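Local coordinates for protein GH127 beta-L-arabinofuranoside (Geobacillus stearothermophilus, PDB 4QK0) that probably hydrolyses beta-L-arabinofuranosidic bonds, releasing L-arabinose from sugar chains, as a glycoside hydrolase of family 127, at residues P36-A41 / C413-A418; S52-N57 / S77-W82; R25-V30 / A422-Y427; H32-Y37 / S370-D375. All blocks are in the same frame, centred on the assembly; numbering follows the deposited sequence.

Interaction 1: P36-A41 / C413-A418; sequences PYQWEA and CPPNLA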
loop_
_atom_site.group_PDB
_atom_site.type_symbol
_atom_site.label_atom_id
_atom_site.label_comp_id
_atom_site.label_asym_id
_atom_site.label_seq_id
_atom_site.Cartn_x
_atom_site.Cartn_y
_atom_site.Cartn_z
ATOM N N PRO A 36 22.548 -14.641 -25.346
ATOM C CA PRO A 36 23.996 -14.587 -25.073
ATOM C C PRO A 36 24.401 -14.009 -23.710
ATOM O O PRO A 36 25.293 -14.556 -23.048
ATOM C CB PRO A 36 24.524 -13.701 -26.211
ATOM C CG PRO A 36 23.572 -13.982 -27.328
ATOM C CD PRO A 36 22.222 -14.002 -26.624
ATOM N N TYR A 37 23.756 -12.925 -23.281
ATOM C CA TYR A 37 24.057 -12.337 -21.964
ATOM C C TYR A 37 23.751 -13.337 -20.854
ATOM O O TYR A 37 24.549 -13.516 -19.920
ATOM C CB TYR A 37 23.278 -11.022 -21.746
ATOM C CG TYR A 37 23.628 -10.323 -20.451
ATOM C CD1 TYR A 37 22.995 -10.658 -19.271
ATOM C CD2 TYR A 37 24.647 -9.377 -20.400
ATOM C CE1 TYR A 37 23.341 -10.057 -18.067
ATOM C CE2 TYR A 37 24.994 -8.758 -19.200
ATOM C CZ TYR A 37 24.326 -9.096 -18.045
ATOM O OH TYR A 37 24.660 -8.486 -16.871
ATOM N N GLN A 38 22.591 -13.987 -20.949
ATOM C CA GLN A 38 22.242 -14.964 -19.926
ATOM C C GLN A 38 23.198 -16.124 -19.902
ATOM O O GLN A 38 23.501 -16.662 -18.830
ATOM C CB GLN A 38 20.836 -15.497 -20.105
ATOM C CG GLN A 38 19.713 -14.537 -19.714
ATOM C CD GLN A 38 19.803 -13.934 -18.293
ATOM O OE1 GLN A 38 19.563 -14.634 -17.310
ATOM N NE2 GLN A 38 20.095 -12.604 -18.184
ATOM N N TRP A 39 23.678 -16.547 -21.079
ATOM C CA TRP A 39 24.686 -17.619 -21.108
ATOM C C TRP A 39 25.921 -17.238 -20.276
ATOM O O TRP A 39 26.470 -18.050 -19.520
ATOM C CB TRP A 39 25.048 -17.976 -22.568
ATOM C CG TRP A 39 26.070 -19.038 -22.688
ATOM C CD1 TRP A 39 27.295 -18.910 -23.260
ATOM C CD2 TRP A 39 26.003 -20.389 -22.172
ATOM N NE1 TRP A 39 27.999 -20.078 -23.122
ATOM C CE2 TRP A 39 27.243 -21.006 -22.466
ATOM C CE3 TRP A 39 25.024 -21.127 -21.512
ATOM C CZ2 TRP A 39 27.516 -22.334 -22.166
ATOM C CZ3 TRP A 39 25.308 -22.471 -21.163
ATOM C CH2 TRP A 39 26.543 -23.057 -21.489
ATOM N N GLU A 40 26.344 -15.976 -20.380
ATOM C CA GLU A 40 27.509 -15.501 -19.634
ATOM C C GLU A 40 27.207 -15.526 -18.171
ATOM O O GLU A 40 28.059 -15.948 -17.382
ATOM C CB GLU A 40 27.909 -14.092 -20.073
ATOM C CG GLU A 40 28.372 -14.024 -21.531
ATOM C CD GLU A 40 29.541 -14.952 -21.797
ATOM O OE1 GLU A 40 30.605 -14.779 -21.160
ATOM O OE2 GLU A 40 29.411 -15.873 -22.632
ATOM N N ALA A 41 26.001 -15.069 -17.795
ATOM C CA ALA A 41 25.629 -15.036 -16.383
ATOM C C ALA A 41 25.589 -16.433 -15.791
ATOM O O ALA A 41 26.078 -16.654 -14.653
ATOM C CB ALA A 41 24.281 -14.357 -16.201
ATOM N N CYS A 413 12.664 -12.982 -15.125
ATOM C CA CYS A 413 12.149 -12.047 -16.110
ATOM C C CYS A 413 12.802 -12.281 -17.489
ATOM O O CYS A 413 12.085 -12.341 -18.492
ATOM C CB CYS A 413 12.379 -10.620 -15.646
ATOM S SG CYS A 413 12.923 -10.558 -13.928
ATOM N N PRO A 414 14.160 -12.435 -17.542
ATOM C CA PRO A 414 14.826 -12.627 -18.849
ATOM C C PRO A 414 14.644 -14.005 -19.568
ATOM O O PRO A 414 14.041 -14.022 -20.641
ATOM C CB PRO A 414 16.310 -12.309 -18.559
ATOM C CG PRO A 414 16.367 -11.764 -17.175
ATOM C CD PRO A 414 15.156 -12.279 -16.461
ATOM N N PRO A 415 15.165 -15.149 -19.006
ATOM C CA PRO A 415 15.026 -16.404 -19.788
ATOM C C PRO A 415 13.557 -16.814 -19.935
ATOM O O PRO A 415 13.205 -17.592 -20.876
ATOM C CB PRO A 415 15.814 -17.447 -18.964
ATOM C CG PRO A 415 15.789 -16.940 -17.561
ATOM C CD PRO A 415 15.696 -15.424 -17.649
ATOM N N ASN A 416 12.728 -16.273 -19.018
ATOM C CA ASN A 416 11.308 -16.394 -19.133
ATOM C C ASN A 416 10.794 -15.596 -20.311
ATOM O O ASN A 416 10.146 -16.199 -21.163
ATOM C CB ASN A 416 10.574 -16.135 -17.827
ATOM C CG ASN A 416 9.850 -17.389 -17.296
ATOM O OD1 ASN A 416 10.309 -17.991 -16.331
ATOM N ND2 ASN A 416 8.731 -17.790 -17.935
ATOM N N LEU A 417 11.043 -14.292 -20.431
ATOM C CA LEU A 417 10.539 -13.581 -21.629
ATOM C C LEU A 417 11.126 -14.109 -22.914
ATOM O O LEU A 417 10.455 -14.187 -23.905
ATOM C CB LEU A 417 10.816 -12.108 -21.623
ATOM C CG LEU A 417 9.679 -11.181 -21.217
ATOM C CD1 LEU A 417 10.255 -9.771 -21.153
ATOM C CD2 LEU A 417 8.481 -11.210 -22.158
ATOM N N ALA A 418 12.384 -14.452 -22.885
ATOM C CA ALA A 418 13.032 -15.028 -24.055
ATOM C C ALA A 418 12.274 -16.243 -24.590
ATOM O O ALA A 418 12.107 -16.354 -25.794
ATOM C CB ALA A 418 14.446 -15.448 -23.722
#

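Interaction 2: S52-N57 / S77-W82; sequences SHAIEN and SDVAKW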
loop_
_atom_site.group_PDB
_atom_site.type_symbol
_atom_site.label_atom_id
_atom_site.label_comp_id
_atom_site.label_asym_id
_atom_site.label_seq_id
_atom_site.Cartn_x
_atom_site.Cartn_y
_atom_site.Cartn_z
ATOM N N SER A 52 26.014 -16.822 -10.334
ATOM C CA SER A 52 24.875 -17.737 -10.402
ATOM C C SER A 52 25.316 -19.149 -10.051
ATOM O O SER A 52 24.600 -19.825 -9.379
ATOM C CB SER A 52 24.160 -17.648 -11.767
ATOM O OG SER A 52 24.540 -18.678 -12.628
ATOM N N HIS A 53 26.461 -19.606 -10.553
ATOM C CA HIS A 53 26.904 -20.991 -10.374
ATOM C C HIS A 53 25.939 -22.035 -10.989
ATOM O O HIS A 53 25.974 -23.215 -10.620
ATOM C CB HIS A 53 27.119 -21.318 -8.872
ATOM C CG HIS A 53 28.476 -20.957 -8.350
ATOM N ND1 HIS A 53 29.474 -21.890 -8.174
ATOM C CD2 HIS A 53 28.994 -19.774 -7.949
ATOM C CE1 HIS A 53 30.558 -21.295 -7.713
ATOM N NE2 HIS A 53 30.290 -20.012 -7.559
ATOM N N ALA A 54 25.085 -21.643 -11.898
ATOM C CA ALA A 54 24.021 -22.570 -12.303
ATOM C C ALA A 54 24.615 -23.774 -13.054
ATOM O O ALA A 54 24.173 -24.910 -12.862
ATOM C CB ALA A 54 22.952 -21.868 -13.145
ATOM N N ILE A 55 25.585 -23.502 -13.913
ATOM C CA ILE A 55 26.241 -24.554 -14.702
ATOM C C ILE A 55 27.226 -25.305 -13.793
ATOM O O ILE A 55 27.293 -26.539 -13.802
ATOM C CB ILE A 55 26.972 -23.971 -15.903
ATOM C CG1 ILE A 55 26.011 -23.265 -16.864
ATOM C CG2 ILE A 55 27.774 -25.038 -16.649
ATOM C CD1 ILE A 55 25.021 -24.177 -17.540
ATOM N N GLU A 56 27.950 -24.540 -12.989
ATOM C CA GLU A 56 28.915 -25.080 -12.077
ATOM C C GLU A 56 28.286 -26.132 -11.178
ATOM O O GLU A 56 28.871 -27.188 -10.913
ATOM C CB GLU A 56 29.581 -23.929 -11.275
ATOM C CG GLU A 56 30.789 -24.322 -10.448
ATOM C CD GLU A 56 31.881 -25.007 -11.259
ATOM O OE1 GLU A 56 31.885 -24.917 -12.524
ATOM O OE2 GLU A 56 32.734 -25.658 -10.614
ATOM N N ASN A 57 27.101 -25.855 -10.658
ATOM C CA ASN A 57 26.424 -26.832 -9.802
ATOM C C ASN A 57 26.292 -28.212 -10.537
ATOM O O ASN A 57 26.345 -29.219 -9.905
ATOM C CB ASN A 57 25.039 -26.348 -9.384
ATOM C CG ASN A 57 25.070 -25.219 -8.338
ATOM O OD1 ASN A 57 26.015 -25.063 -7.578
ATOM N ND2 ASN A 57 23.975 -24.473 -8.277
ATOM N N SER A 77 16.396 -24.727 -12.699
ATOM C CA SER A 77 15.389 -24.320 -13.693
ATOM C C SER A 77 15.839 -23.179 -14.590
ATOM O O SER A 77 15.286 -22.969 -15.692
ATOM C CB SER A 77 14.108 -23.856 -13.004
ATOM O OG SER A 77 14.379 -22.664 -12.269
ATOM N N ASP A 78 16.785 -22.389 -14.127
ATOM C CA ASP A 78 17.335 -21.314 -14.990
ATOM C C ASP A 78 18.046 -21.898 -16.225
ATOM O O ASP A 78 17.937 -21.376 -17.317
ATOM C CB ASP A 78 18.320 -20.451 -14.205
ATOM C CG ASP A 78 17.613 -19.497 -13.264
ATOM O OD1 ASP A 78 16.486 -19.053 -13.603
ATOM O OD2 ASP A 78 18.222 -19.128 -12.232
ATOM N N VAL A 79 18.769 -22.979 -16.018
ATOM C CA VAL A 79 19.442 -23.625 -17.119
ATOM C C VAL A 79 18.396 -24.165 -18.084
ATOM O O VAL A 79 18.538 -24.052 -19.304
ATOM C CB VAL A 79 20.337 -24.754 -16.612
ATOM C CG1 VAL A 79 20.999 -25.465 -17.771
ATOM C CG2 VAL A 79 21.400 -24.190 -15.706
ATOM N N ALA A 80 17.330 -24.722 -17.525
ATOM C CA ALA A 80 16.257 -25.284 -18.313
ATOM C C ALA A 80 15.628 -24.243 -19.166
ATOM O O ALA A 80 15.388 -24.453 -20.352
ATOM C CB ALA A 80 15.213 -25.922 -17.415
ATOM N N LYS A 81 15.350 -23.087 -18.591
ATOM C CA LYS A 81 14.645 -22.048 -19.347
ATOM C C LYS A 81 15.502 -21.498 -20.434
ATOM O O LYS A 81 14.982 -21.116 -21.506
ATOM C CB LYS A 81 14.164 -20.908 -18.443
ATOM C CG LYS A 81 13.044 -21.314 -17.488
ATOM C CD LYS A 81 12.884 -20.261 -16.383
ATOM C CE LYS A 81 11.765 -20.612 -15.438
ATOM N NZ LYS A 81 11.857 -19.742 -14.244
ATOM N N TRP A 82 16.815 -21.416 -20.178
ATOM C CA TRP A 82 17.725 -20.924 -21.215
ATOM C C TRP A 82 17.742 -21.953 -22.385
ATOM O O TRP A 82 17.588 -21.572 -23.562
ATOM C CB TRP A 82 19.131 -20.659 -20.635
ATOM C CG TRP A 82 20.150 -20.141 -21.595
ATOM C CD1 TRP A 82 20.426 -18.831 -21.874
ATOM C CD2 TRP A 82 21.014 -20.912 -22.435
ATOM N NE1 TRP A 82 21.398 -18.753 -22.839
ATOM C CE2 TRP A 82 21.789 -20.011 -23.179
ATOM C CE3 TRP A 82 21.230 -22.273 -22.607
ATOM C CZ2 TRP A 82 22.748 -20.431 -24.098
ATOM C CZ3 TRP A 82 22.211 -22.686 -23.504
ATOM C CH2 TRP A 82 22.948 -21.768 -24.234
#

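Interaction 3: R25-V30 / A422-Y427; sequences RYIDVV and ASIGHY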
loop_
_atom_site.group_PDB
_atom_site.type_symbol
_atom_site.label_atom_id
_atom_site.label_comp_id
_atom_site.label_asym_id
_atom_site.label_seq_id
_atom_site.Cartn_x
_atom_site.Cartn_y
_atom_site.Cartn_z
ATOM N N ARG A 25 11.771 -7.965 -34.765
ATOM C CA ARG A 25 12.706 -7.150 -33.975
ATOM C C ARG A 25 12.934 -7.737 -32.567
ATOM O O ARG A 25 14.080 -7.829 -32.094
ATOM C CB ARG A 25 12.231 -5.690 -33.917
ATOM C CG ARG A 25 13.329 -4.691 -33.523
ATOM C CD ARG A 25 12.736 -3.373 -33.048
ATOM N NE ARG A 25 12.051 -3.551 -31.788
ATOM C CZ ARG A 25 12.641 -3.588 -30.600
ATOM N NH1 ARG A 25 13.964 -3.474 -30.470
ATOM N NH2 ARG A 25 11.889 -3.702 -29.509
ATOM N N TYR A 26 11.876 -8.201 -31.905
ATOM C CA TYR A 26 12.024 -8.761 -30.540
ATOM C C TYR A 26 12.797 -10.061 -30.533
ATOM O O TYR A 26 13.634 -10.331 -29.647
ATOM C CB TYR A 26 10.650 -8.970 -29.879
ATOM C CG TYR A 26 10.044 -7.721 -29.238
ATOM C CD1 TYR A 26 10.574 -7.207 -28.068
ATOM C CD2 TYR A 26 8.932 -7.113 -29.758
ATOM C CE1 TYR A 26 10.045 -6.082 -27.461
ATOM C CE2 TYR A 26 8.373 -6.003 -29.138
ATOM C CZ TYR A 26 8.969 -5.496 -27.964
ATOM O OH TYR A 26 8.466 -4.392 -27.357
ATOM N N ILE A 27 12.533 -10.887 -31.528
ATOM C CA ILE A 27 13.285 -12.151 -31.658
ATOM C C ILE A 27 14.757 -11.895 -31.884
ATOM O O ILE A 27 15.590 -12.542 -31.283
ATOM C CB ILE A 27 12.693 -13.040 -32.773
ATOM C CG1 ILE A 27 11.294 -13.452 -32.340
ATOM C CG2 ILE A 27 13.549 -14.272 -33.010
ATOM C CD1 ILE A 27 10.710 -14.589 -33.122
ATOM N N ASP A 28 15.066 -10.941 -32.728
ATOM C CA ASP A 28 16.453 -10.560 -32.952
ATOM C C ASP A 28 17.122 -10.094 -31.697
ATOM O O ASP A 28 18.287 -10.433 -31.446
ATOM C CB ASP A 28 16.567 -9.482 -34.040
ATOM C CG ASP A 28 16.177 -10.028 -35.447
ATOM O OD1 ASP A 28 16.199 -11.272 -35.637
ATOM O OD2 ASP A 28 15.848 -9.218 -36.371
ATOM N N VAL A 29 16.396 -9.306 -30.900
ATOM C CA VAL A 29 16.922 -8.870 -29.602
ATOM C C VAL A 29 17.155 -10.052 -28.689
ATOM O O VAL A 29 18.188 -10.138 -27.997
ATOM C CB VAL A 29 15.983 -7.842 -28.940
ATOM C CG1 VAL A 29 16.307 -7.686 -27.475
ATOM C CG2 VAL A 29 16.111 -6.500 -29.653
ATOM N N VAL A 30 16.201 -10.969 -28.624
ATOM C CA VAL A 30 16.422 -12.155 -27.773
ATOM C C VAL A 30 17.627 -12.964 -28.230
ATOM O O VAL A 30 18.410 -13.466 -27.411
ATOM C CB VAL A 30 15.151 -13.061 -27.771
ATOM C CG1 VAL A 30 15.440 -14.419 -27.156
ATOM C CG2 VAL A 30 14.042 -12.420 -26.989
ATOM N N ALA A 422 10.637 -16.001 -28.281
ATOM C CA ALA A 422 11.278 -16.864 -29.288
ATOM C C ALA A 422 10.293 -17.867 -29.890
ATOM O O ALA A 422 10.488 -18.322 -31.008
ATOM C CB ALA A 422 12.480 -17.597 -28.708
ATOM N N SER A 423 9.233 -18.185 -29.151
ATOM C CA SER A 423 8.248 -19.130 -29.623
ATOM C C SER A 423 6.979 -18.453 -30.094
ATOM O O SER A 423 5.955 -19.100 -30.187
ATOM C CB SER A 423 7.931 -20.149 -28.502
ATOM O OG SER A 423 7.373 -19.515 -27.374
ATOM N N ILE A 424 7.023 -17.152 -30.330
ATOM C CA ILE A 424 5.818 -16.436 -30.662
ATOM C C ILE A 424 5.105 -17.081 -31.857
ATOM O O ILE A 424 3.866 -17.065 -31.942
ATOM C CB ILE A 424 6.096 -14.930 -30.908
ATOM C CG1 ILE A 424 4.823 -14.149 -31.204
ATOM C CG2 ILE A 424 6.998 -14.702 -32.072
ATOM C CD1 ILE A 424 3.950 -14.004 -29.989
ATOM N N GLY A 425 5.874 -17.636 -32.775
ATOM C CA GLY A 425 5.325 -18.267 -33.960
ATOM C C GLY A 425 4.351 -19.379 -33.675
ATOM O O GLY A 425 3.415 -19.585 -34.433
ATOM N N HIS A 426 4.517 -20.037 -32.540
ATOM C CA HIS A 426 3.654 -21.138 -32.138
ATOM C C HIS A 426 2.272 -20.666 -31.693
ATOM O O HIS A 426 1.413 -21.487 -31.499
ATOM C CB HIS A 426 4.195 -21.867 -30.932
ATOM C CG HIS A 426 5.515 -22.521 -31.123
ATOM N ND1 HIS A 426 6.397 -22.106 -32.089
ATOM C CD2 HIS A 426 6.148 -23.500 -30.428
ATOM C CE1 HIS A 426 7.498 -22.825 -32.016
ATOM N NE2 HIS A 426 7.371 -23.678 -31.017
ATOM N N TYR A 427 2.055 -19.361 -31.504
ATOM C CA TYR A 427 0.764 -18.879 -31.013
ATOM C C TYR A 427 -0.109 -18.256 -32.100
ATOM O O TYR A 427 -1.248 -17.890 -31.844
ATOM C CB TYR A 427 0.962 -17.846 -29.849
ATOM C CG TYR A 427 1.647 -18.443 -28.653
ATOM C CD1 TYR A 427 3.029 -18.681 -28.662
ATOM C CD2 TYR A 427 0.934 -18.844 -27.543
ATOM C CE1 TYR A 427 3.678 -19.276 -27.582
ATOM C CE2 TYR A 427 1.571 -19.440 -26.462
ATOM C CZ TYR A 427 2.943 -19.637 -26.491
ATOM O OH TYR A 427 3.584 -20.208 -25.432
#

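Interaction 4: H32-Y37 / S370-D375; sequences HEVIPY and SGMDLD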
loop_
_atom_site.group_PDB
_atom_site.type_symbol
_atom_site.label_atom_id
_atom_site.label_comp_id
_atom_site.label_asym_id
_atom_site.label_seq_id
_atom_site.Cartn_x
_atom_site.Cartn_y
_atom_site.Cartn_z
ATOM N N HIS A 32 20.321 -11.998 -30.163
ATOM C CA HIS A 32 21.648 -11.369 -30.147
ATOM C C HIS A 32 22.045 -10.768 -28.820
ATOM O O HIS A 32 23.212 -10.758 -28.514
ATOM C CB HIS A 32 21.760 -10.348 -31.259
ATOM C CG HIS A 32 21.609 -10.962 -32.610
ATOM N ND1 HIS A 32 20.667 -10.540 -33.527
ATOM C CD2 HIS A 32 22.230 -12.032 -33.171
ATOM C CE1 HIS A 32 20.740 -11.298 -34.610
ATOM N NE2 HIS A 32 21.677 -12.214 -34.418
ATOM N N GLU A 33 21.090 -10.335 -28.001
ATOM C CA GLU A 33 21.397 -9.732 -26.700
ATOM C C GLU A 33 21.009 -10.613 -25.520
ATOM O O GLU A 33 21.842 -10.928 -24.674
ATOM C CB GLU A 33 20.687 -8.373 -26.597
ATOM C CG GLU A 33 20.730 -7.752 -25.204
ATOM C CD GLU A 33 22.159 -7.450 -24.733
ATOM O OE1 GLU A 33 22.477 -7.705 -23.535
ATOM O OE2 GLU A 33 22.953 -6.940 -25.576
ATOM N N VAL A 34 19.739 -10.993 -25.441
ATOM C CA VAL A 34 19.260 -11.607 -24.227
ATOM C C VAL A 34 19.844 -12.967 -23.950
ATOM O O VAL A 34 20.386 -13.222 -22.865
ATOM C CB VAL A 34 17.732 -11.720 -24.215
ATOM C CG1 VAL A 34 17.257 -12.287 -22.892
ATOM C CG2 VAL A 34 17.058 -10.374 -24.435
ATOM N N ILE A 35 19.757 -13.875 -24.916
ATOM C CA ILE A 35 20.256 -15.245 -24.698
ATOM C C ILE A 35 21.787 -15.342 -24.517
ATOM O O ILE A 35 22.299 -16.024 -23.608
ATOM C CB ILE A 35 19.729 -16.163 -25.820
ATOM C CG1 ILE A 35 18.262 -16.521 -25.547
ATOM C CG2 ILE A 35 20.594 -17.405 -25.998
ATOM C CD1 ILE A 35 17.972 -17.204 -24.241
ATOM N N PRO A 36 22.548 -14.641 -25.346
ATOM C CA PRO A 36 23.996 -14.587 -25.073
ATOM C C PRO A 36 24.401 -14.009 -23.710
ATOM O O PRO A 36 25.293 -14.556 -23.048
ATOM C CB PRO A 36 24.524 -13.701 -26.211
ATOM C CG PRO A 36 23.572 -13.982 -27.328
ATOM C CD PRO A 36 22.222 -14.002 -26.624
ATOM N N TYR A 37 23.756 -12.925 -23.281
ATOM C CA TYR A 37 24.057 -12.337 -21.964
ATOM C C TYR A 37 23.751 -13.337 -20.854
ATOM O O TYR A 37 24.549 -13.516 -19.920
ATOM C CB TYR A 37 23.278 -11.022 -21.746
ATOM C CG TYR A 37 23.628 -10.323 -20.451
ATOM C CD1 TYR A 37 22.995 -10.658 -19.271
ATOM C CD2 TYR A 37 24.647 -9.377 -20.400
ATOM C CE1 TYR A 37 23.341 -10.057 -18.067
ATOM C CE2 TYR A 37 24.994 -8.758 -19.200
ATOM C CZ TYR A 37 24.326 -9.096 -18.045
ATOM O OH TYR A 37 24.660 -8.486 -16.871
ATOM N N SER A 370 6.240 -5.316 -21.730
ATOM C CA SER A 370 6.527 -4.204 -20.818
ATOM C C SER A 370 7.650 -4.547 -19.869
ATOM O O SER A 370 8.331 -3.660 -19.374
ATOM C CB SER A 370 5.298 -3.828 -20.006
ATOM O OG SER A 370 4.890 -4.877 -19.135
ATOM N N GLY A 371 7.867 -5.839 -19.663
ATOM C CA GLY A 371 8.915 -6.352 -18.831
ATOM C C GLY A 371 10.368 -6.203 -19.304
ATOM O O GLY A 371 11.294 -6.620 -18.601
HETATM N N MSE A 372 10.561 -5.661 -20.497
HETATM C CA MSE A 372 11.897 -5.447 -21.006
HETATM C C MSE A 372 12.002 -4.103 -21.654
HETATM O O MSE A 372 11.034 -3.557 -22.174
HETATM C CB MSE A 372 12.411 -6.558 -21.968
HETATM C CG MSE A 372 11.555 -6.712 -23.228
HETATM SE SE MSE A 372 12.430 -7.890 -24.590
HETATM C CE MSE A 372 13.798 -8.701 -23.458
ATOM N N ASP A 373 13.230 -3.572 -21.605
ATOM C CA ASP A 373 13.606 -2.401 -22.416
ATOM C C ASP A 373 13.572 -2.836 -23.864
ATOM O O ASP A 373 13.808 -4.035 -24.177
ATOM C CB ASP A 373 15.070 -1.916 -22.103
ATOM C CG ASP A 373 15.187 -0.971 -20.861
ATOM O OD1 ASP A 373 14.177 -0.465 -20.294
ATOM O OD2 ASP A 373 16.365 -0.697 -20.467
ATOM N N LEU A 374 13.363 -1.871 -24.737
ATOM C CA LEU A 374 13.215 -2.159 -26.133
ATOM C C LEU A 374 14.430 -2.904 -26.697
ATOM O O LEU A 374 14.259 -3.692 -27.603
ATOM C CB LEU A 374 12.970 -0.902 -26.902
ATOM C CG LEU A 374 11.625 -0.243 -26.617
ATOM C CD1 LEU A 374 11.661 1.182 -27.132
ATOM C CD2 LEU A 374 10.447 -1.010 -27.252
ATOM N N ASP A 375 15.630 -2.652 -26.151
ATOM C CA ASP A 375 16.890 -3.289 -26.619
ATOM C C ASP A 375 17.246 -4.546 -25.863
ATOM O O ASP A 375 18.349 -5.091 -26.026
ATOM C CB ASP A 375 18.095 -2.283 -26.587
ATOM C CG ASP A 375 18.477 -1.825 -25.165
ATOM O OD1 ASP A 375 17.978 -2.371 -24.156
ATOM O OD2 ASP A 375 19.302 -0.883 -25.039
#

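Interaction 1: P36-A41 / C413-A418
Gln38, on helix 22-42, lays its side-chain amide against the rings of Pro414 and Pro415 in the first turn of helix 413-422. In the catalytic domain, whose helices are consistent with the (alpha/alpha)6 barrel of the six-hairpin glycosidases, these are the first and the last helices of that domain, and the contact joins them side by side. The glutamine can be followed outward. Its CB leaves the helix toward the prolines and rests on the indole of Trp82, from helix 76-92. CG lies anti to the carbonyl carbon (chi1 -74°), and a bend at chi2 (-53°) turns the amide so that it crosses the proline side chains at about a right angle. CD then stands 3.9 Å from Pro414 CB, and NE2 approaches that same Pro414 CB to 3.8 Å, while also sitting at the edge of the Tyr37 ring, in its plane. No hydrogen bond crosses the contact: the amide meets only ring carbons of the two prolines, with one flat face turned to them. Proline suits the opening turn of a helix, where an N-H has no preceding carbonyl to bind; farther on, the N of Leu417 bonds to the O of Cys413 at 2.9 Å. Replacing Gln38 with an alanine would probably open a gap between the two helices and leave the proline rings without the amide that covers them. Both prolines are poorly ordered, so the fine spacing is uncertain. On the far branch of the amide, Gln38 OE1 lies 4.0 Å from Pro415 CD.

Interaction 2: S52-N57 / S77-W82
An ST turn leads into helix 54-61, where Ala54 and Ile55 close on Val79 of helix 76-92. The contact illustrates how a polar turn and a small apolar patch can share the approach to a helix. Ser52 OG accepts from the N of Ala54, two residues on, at 3.1 Å and with an angle of 154° at the hydrogen. His53, between them, has a left-handed backbone conformation, and its O receives the N of Asn57 at 2.9 Å. Asp44 OD1 takes the backbone N-H groups of both Ser52 and His53, bracing the turn from outside. Across the contact, one methyl does the work. Val79 CG2 lies 3.8 Å from Ala54 CB, and the same CG2 is 4.0 Å from the carbonyl O of Ala54. Ile55 reaches it from another direction: with CG1 anti to the carbonyl carbon and a folded chi2 of -66°, its CD1 swings in to 4.1 Å from Val79 CG2, the two side chains crossing at about a right angle. All three residues are buried. Around them the helices of the catalytic domain complete the packing: Val79 also touches Val105 and Ile55 touches Leu108, both on helix 96-112, while Ala54 rests on Leu42 at the end of helix 22-42.

Interaction 3: R25-V30 / A422-Y427
Ile27 and Ile424 meet methyl to methyl, and their torsions decide which methyls these are. On helix 22-42, Ile27 holds CG1 anti to its carbonyl carbon (chi1 -65°) and continues nearly straight through chi2 (-165°), so that CD1 is carried well out from the helix. Ile424 is arranged differently. Its CG1 branch is anti to the backbone N (chi1 -178°), which leads CD1 off to another side and presents CG2, set between the backbone N and the carbonyl carbon, as the touching group. Ile27 CD1 stands 3.9 Å from Ile424 CG2. The same Ile27 CD1 passes 4.3 Å from the O of Ala422. The CA atoms of Ile27 and Ala422 are 5.6 Å apart, a close approach consistent with the small side chain of the alanine. Beyond Ala422 the chain stays coiled through bonds three residues apart, the N of His426 reaching the O of Ser423 at 2.9 Å. Ile421, just before, touches Ile27 and Val30 as well. Joining the first helix of the catalytic domain to the segment that leaves its last is what would be expected at the closure of an (alpha/alpha)6 barrel, the architecture associated with six-hairpin glycosidases.

Interaction 4: H32-Y37 / S370-D375
Glu33 and Val34 lie at a wider, pi-type turn of helix 22-42, where Ile35 N bonds back five residues to the O of Val30, and they face the loop 370-375 with the CA atoms of Glu33 and Asp375 7.9 Å apart. The pi-type turn comes just before Pro36, whose N has no hydrogen to give and at which the helix kinks; regular bonding resumes as Tyr37 N meets the O of Glu33. The contact thus sets a loop against the first long helix of the helical catalytic domain. Its apolar half joins Val34 to Met372, modelled as selenomethionine. Val34 CG2 and Met372 CE are 3.8 Å apart. The methionine starts with CG between its backbone N and carbonyl carbon (chi1 61°) and bends sharply about the last torsion, which turns CE toward the valine. Tyr26, Leu417 and Ile421 also touch this side chain, placing it between helices 22-42 and 413-422. The other half lies nearer solvent. Asp375 turns OD1 to the N of Lys377 within its own loop, and Glu33 OE2 lies 6.9 Å from that Asp375 OD1, so any repulsion between the two carboxylates is probably modest. What Glu33 offers instead is its aliphatic stem: Glu33 CG comes to 3.7 Å from the backbone O of Asp375.

Overall arrangement
Helix 22-42 runs through interactions 1, 3 and 4, meeting helix 413-422, the segment that follows it and the loop 370-375. Interaction 2 lies on helices 54-61 and 76-92, but Trp82 ties it in by stacking on Trp39 and by an NE1 bond to the O of Ile35. Interactions 1, 2 and 3 are buried; interaction 4 is partly so, with Asp375 exposed. The chemistry differs with place only in part: methyl groups meet in 2 and 3, the amide of the partly exposed Gln38 lies on proline rings in 1, and 4 grades from apolar to polar. None has a hydrogen bond across its segments; Arg25 NH1, bonding Leu374 O, links interactions 3 and 4.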